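Local atomic coordinates of fucose-specific lectin (Aleuria aurantia, PDB entry 6GKE), a protein that binds L-fucose at five sites between the blades of a six-bladed beta-propeller, with strongest preference for alpha-1,6-linked core fucose on glycoproteins. Residues A[129-134]-A[146-151]. The protein carries 1 engineered substitution. Sequence-based numbering, arbitrary orientation.
Sequences NIRVYY and EYVWSG. With FUC (alpha-L-fucopyranose), chain E; FUC (alpha-L-fucopyranose), chain B; NDG (2-acetamido-2-deoxy-alpha-D-glucopyranose), chain C.
N129 OD1 accepts a 2.8 Å hydrogen bond from S150 OG, in the carbonyl plane and on a lone pair. Next along, I130 pairs with W149 through two backbone bonds, and its CD1 joins the W149 indole, in the conformer described, against the chain B fucose: C6 lies 3.5 Å from W149 NE1, over one ring face, while the linked GlcNAc meets the indole edge. R131 bends at chi2 (-69°), and V148 CG1 sits over the centre of one guanidinium face, 3.5 Å from its plane. NH1 and NH2 both grip S150 OG end-on; NH1 and W149 N reach I130 O from opposite faces of the carbonyl plane. Held thus, NE donates to O4 of the chain E fucose at 2.8 Å, while NH2 also donates to its ring O5. V132 and Y147 form the second hydrogen-bonded pair. Y133 lies alongside E146, its OH making a weak bond to OE2; the extended E146 side chain (chi1 178°) accepts hydrogen bonds from chain E fucose O3 on OE1 (2.6 Å) and O4 on OE2 (2.7 Å). Y134 OH reaches E146 O through a water. The antiparallel strands (164°) are the middle pair of a four-stranded propeller blade, between 116-120 and 153-162; its R131/E146 face serves the chain E fucose, its I130/W149 face the chain B fucose and GlcNAc.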
loop_
_atom_site.group_PDB
_atom_site.type_symbol
_atom_site.label_atom_id
_atom_site.label_comp_id
_atom_site.label_asym_id
_atom_site.label_seq_id
_atom_site.Cartn_x
_atom_site.Cartn_y
_atom_site.Cartn_z
ATOM N N ASN A 129 -2.570 -6.853 35.255
ATOM C CA ASN A 129 -3.832 -6.165 35.087
ATOM C C ASN A 129 -3.819 -5.548 33.695
ATOM O O ASN A 129 -2.985 -4.688 33.436
ATOM C CB ASN A 129 -4.034 -5.069 36.131
ATOM C CG ASN A 129 -3.983 -5.610 37.540
ATOM O OD1 ASN A 129 -5.001 -6.049 38.075
ATOM N ND2 ASN A 129 -2.802 -5.599 38.134
ATOM N N ILE A 130 -4.703 -6.024 32.812
ATOM C CA ILE A 130 -4.727 -5.589 31.417
ATOM C C ILE A 130 -6.020 -4.816 31.173
ATOM O O ILE A 130 -7.069 -5.189 31.686
ATOM C CB ILE A 130 -4.609 -6.782 30.443
ATOM C CG1 ILE A 130 -3.389 -7.652 30.747
ATOM C CG2 ILE A 130 -4.595 -6.304 28.997
ATOM C CD1 ILE A 130 -3.414 -8.992 30.054
ATOM N N ARG A 131 -5.927 -3.768 30.360
ATOM C CA ARG A 131 -7.113 -3.056 29.889
ATOM C C ARG A 131 -6.972 -2.876 28.379
ATOM O O ARG A 131 -5.905 -2.483 27.907
ATOM C CB ARG A 131 -7.262 -1.699 30.583
ATOM C CG ARG A 131 -7.285 -1.755 32.107
ATOM C CD ARG A 131 -8.545 -2.405 32.648
ATOM N NE ARG A 131 -8.638 -2.401 34.105
ATOM C CZ ARG A 131 -8.235 -3.377 34.918
ATOM N NH1 ARG A 131 -7.544 -4.410 34.453
ATOM N NH2 ARG A 131 -8.528 -3.320 36.209
ATOM N N VAL A 132 -8.055 -3.167 27.652
ATOM C CA VAL A 132 -8.100 -3.070 26.205
ATOM C C VAL A 132 -9.213 -2.089 25.831
ATOM O O VAL A 132 -10.316 -2.191 26.361
ATOM C CB VAL A 132 -8.326 -4.445 25.554
ATOM C CG1 VAL A 132 -8.375 -4.339 24.039
ATOM C CG2 VAL A 132 -7.271 -5.448 25.985
ATOM N N TYR A 133 -8.901 -1.163 24.919
ATOM C CA TYR A 133 -9.811 -0.096 24.513
ATOM C C TYR A 133 -10.140 -0.252 23.031
ATOM O O TYR A 133 -9.259 -0.512 22.208
ATOM C CB TYR A 133 -9.190 1.272 24.823
ATOM C CG TYR A 133 -8.908 1.411 26.294
ATOM C CD1 TYR A 133 -9.884 1.858 27.171
ATOM C CD2 TYR A 133 -7.705 0.974 26.828
ATOM C CE1 TYR A 133 -9.666 1.894 28.538
ATOM C CE2 TYR A 133 -7.476 0.999 28.193
ATOM C CZ TYR A 133 -8.459 1.450 29.054
ATOM O OH TYR A 133 -8.213 1.447 30.400
ATOM N N TYR A 134 -11.427 -0.089 22.718
ATOM C CA TYR A 134 -11.960 -0.357 21.395
ATOM C C TYR A 134 -13.241 0.458 21.220
ATOM O O TYR A 134 -13.771 1.021 22.171
ATOM C CB TYR A 134 -12.255 -1.854 21.219
ATOM C CG TYR A 134 -13.351 -2.367 22.123
ATOM C CD1 TYR A 134 -13.115 -2.667 23.455
ATOM C CD2 TYR A 134 -14.647 -2.517 21.658
ATOM C CE1 TYR A 134 -14.129 -3.098 24.299
ATOM C CE2 TYR A 134 -15.670 -2.951 22.487
ATOM C CZ TYR A 134 -15.414 -3.247 23.812
ATOM O OH TYR A 134 -16.414 -3.665 24.642
ATOM N N GLU A 146 -14.042 -0.316 27.131
ATOM C CA GLU A 146 -12.921 -0.946 27.807
ATOM C C GLU A 146 -13.281 -2.392 28.152
ATOM O O GLU A 146 -14.377 -2.650 28.661
ATOM C CB GLU A 146 -12.629 -0.153 29.080
ATOM C CG GLU A 146 -11.506 -0.687 29.949
ATOM C CD GLU A 146 -11.476 -0.029 31.316
ATOM O OE1 GLU A 146 -12.544 -0.036 31.969
ATOM O OE2 GLU A 146 -10.405 0.482 31.723
ATOM N N TYR A 147 -12.342 -3.313 27.916
ATOM C CA TYR A 147 -12.430 -4.680 28.444
ATOM C C TYR A 147 -11.280 -4.864 29.441
ATOM O O TYR A 147 -10.189 -4.323 29.265
ATOM C CB TYR A 147 -12.504 -5.750 27.335
ATOM C CG TYR A 147 -13.737 -6.603 27.500
ATOM C CD1 TYR A 147 -14.980 -6.103 27.140
ATOM C CD2 TYR A 147 -13.703 -7.833 28.143
ATOM C CE1 TYR A 147 -16.148 -6.799 27.402
ATOM C CE2 TYR A 147 -14.865 -8.543 28.414
ATOM C CZ TYR A 147 -16.093 -8.022 28.046
ATOM O OH TYR A 147 -17.255 -8.687 28.324
ATOM N N VAL A 148 -11.571 -5.623 30.496
ATOM C CA VAL A 148 -10.787 -5.647 31.725
ATOM C C VAL A 148 -10.323 -7.072 32.020
ATOM O O VAL A 148 -11.161 -7.965 32.108
ATOM C CB VAL A 148 -11.672 -5.149 32.886
ATOM C CG1 VAL A 148 -11.024 -5.341 34.248
ATOM C CG2 VAL A 148 -12.100 -3.704 32.680
ATOM N N TRP A 149 -9.017 -7.264 32.240
ATOM C CA TRP A 149 -8.486 -8.502 32.815
ATOM C C TRP A 149 -7.801 -8.175 34.136
ATOM O O TRP A 149 -6.719 -7.590 34.132
ATOM C CB TRP A 149 -7.458 -9.213 31.928
ATOM C CG TRP A 149 -6.822 -10.375 32.639
ATOM C CD1 TRP A 149 -5.808 -10.373 33.559
ATOM C CD2 TRP A 149 -7.230 -11.745 32.513
ATOM N NE1 TRP A 149 -5.556 -11.647 34.000
ATOM C CE2 TRP A 149 -6.410 -12.511 33.366
ATOM C CE3 TRP A 149 -8.200 -12.389 31.745
ATOM C CZ2 TRP A 149 -6.541 -13.896 33.468
ATOM C CZ3 TRP A 149 -8.330 -13.755 31.846
ATOM C CH2 TRP A 149 -7.507 -14.496 32.693
ATOM N N SER A 150 -8.421 -8.569 35.243
ATOM C CA SER A 150 -7.756 -8.584 36.537
ATOM C C SER A 150 -8.099 -9.920 37.211
ATOM O O SER A 150 -8.500 -9.972 38.369
ATOM C CB SER A 150 -8.089 -7.356 37.380
ATOM O OG SER A 150 -7.472 -6.170 36.865
ATOM N N GLY A 151 -7.920 -10.999 36.436
ATOM C CA GLY A 151 -8.127 -12.391 36.837
ATOM C C GLY A 151 -9.031 -13.146 35.871
ATOM O O GLY A 151 -8.927 -14.357 35.727
HETATM C C1 FUC E . -11.781 -1.541 36.848
HETATM C C2 FUC E . -12.519 -1.004 35.629
HETATM C C3 FUC E . -12.220 0.494 35.482
HETATM C C4 FUC E . -10.708 0.732 35.431
HETATM C C5 FUC E . -10.121 0.194 36.730
HETATM C C6 FUC E . -8.626 0.417 36.831
HETATM O O1 FUC E . -12.415 -0.998 38.005
HETATM O O2 FUC E . -13.931 -1.266 35.758
HETATM O O3 FUC E . -12.882 1.032 34.338
HETATM O O4 FUC E . -10.089 0.026 34.353
HETATM O O5 FUC E . -10.384 -1.207 36.819
HETATM C C1 FUC B . -3.963 -15.772 29.537
HETATM C C2 FUC B . -4.918 -15.366 28.421
HETATM C C3 FUC B . -5.927 -14.344 28.927
HETATM C C4 FUC B . -5.174 -13.162 29.535
HETATM C C5 FUC B . -4.296 -13.673 30.671
HETATM C C6 FUC B . -3.507 -12.576 31.365
HETATM O O2 FUC B . -5.601 -16.522 27.925
HETATM O O3 FUC B . -6.814 -13.960 27.871
HETATM O O4 FUC B . -4.316 -12.525 28.579
HETATM O O5 FUC B . -3.359 -14.629 30.144
HETATM C C1 NDG C . -6.821 -18.052 33.850
HETATM C C2 NDG C . -7.421 -19.179 33.017
HETATM C C3 NDG C . -6.305 -20.036 32.435
HETATM C C4 NDG C . -5.321 -19.166 31.657
HETATM C C5 NDG C . -4.827 -17.982 32.485
HETATM C C6 NDG C . -3.999 -17.019 31.643
HETATM C C7 NDG C . -9.660 -20.013 33.606
HETATM C C8 NDG C . -10.442 -20.925 34.508
HETATM O O5 NDG C . -5.940 -17.275 33.037
HETATM O O3 NDG C . -6.872 -21.018 31.562
HETATM O O4 NDG C . -4.198 -19.942 31.228
HETATM O O6 NDG C . -4.721 -16.492 30.508
HETATM O O7 NDG C . -10.220 -19.340 32.753
HETATM N N2 NDG C . -8.335 -19.996 33.804
HETATM O O1 NDG C . -6.105 -18.590 34.968
HETATM O O HOH W 1 -16.740 -2.935 27.267
#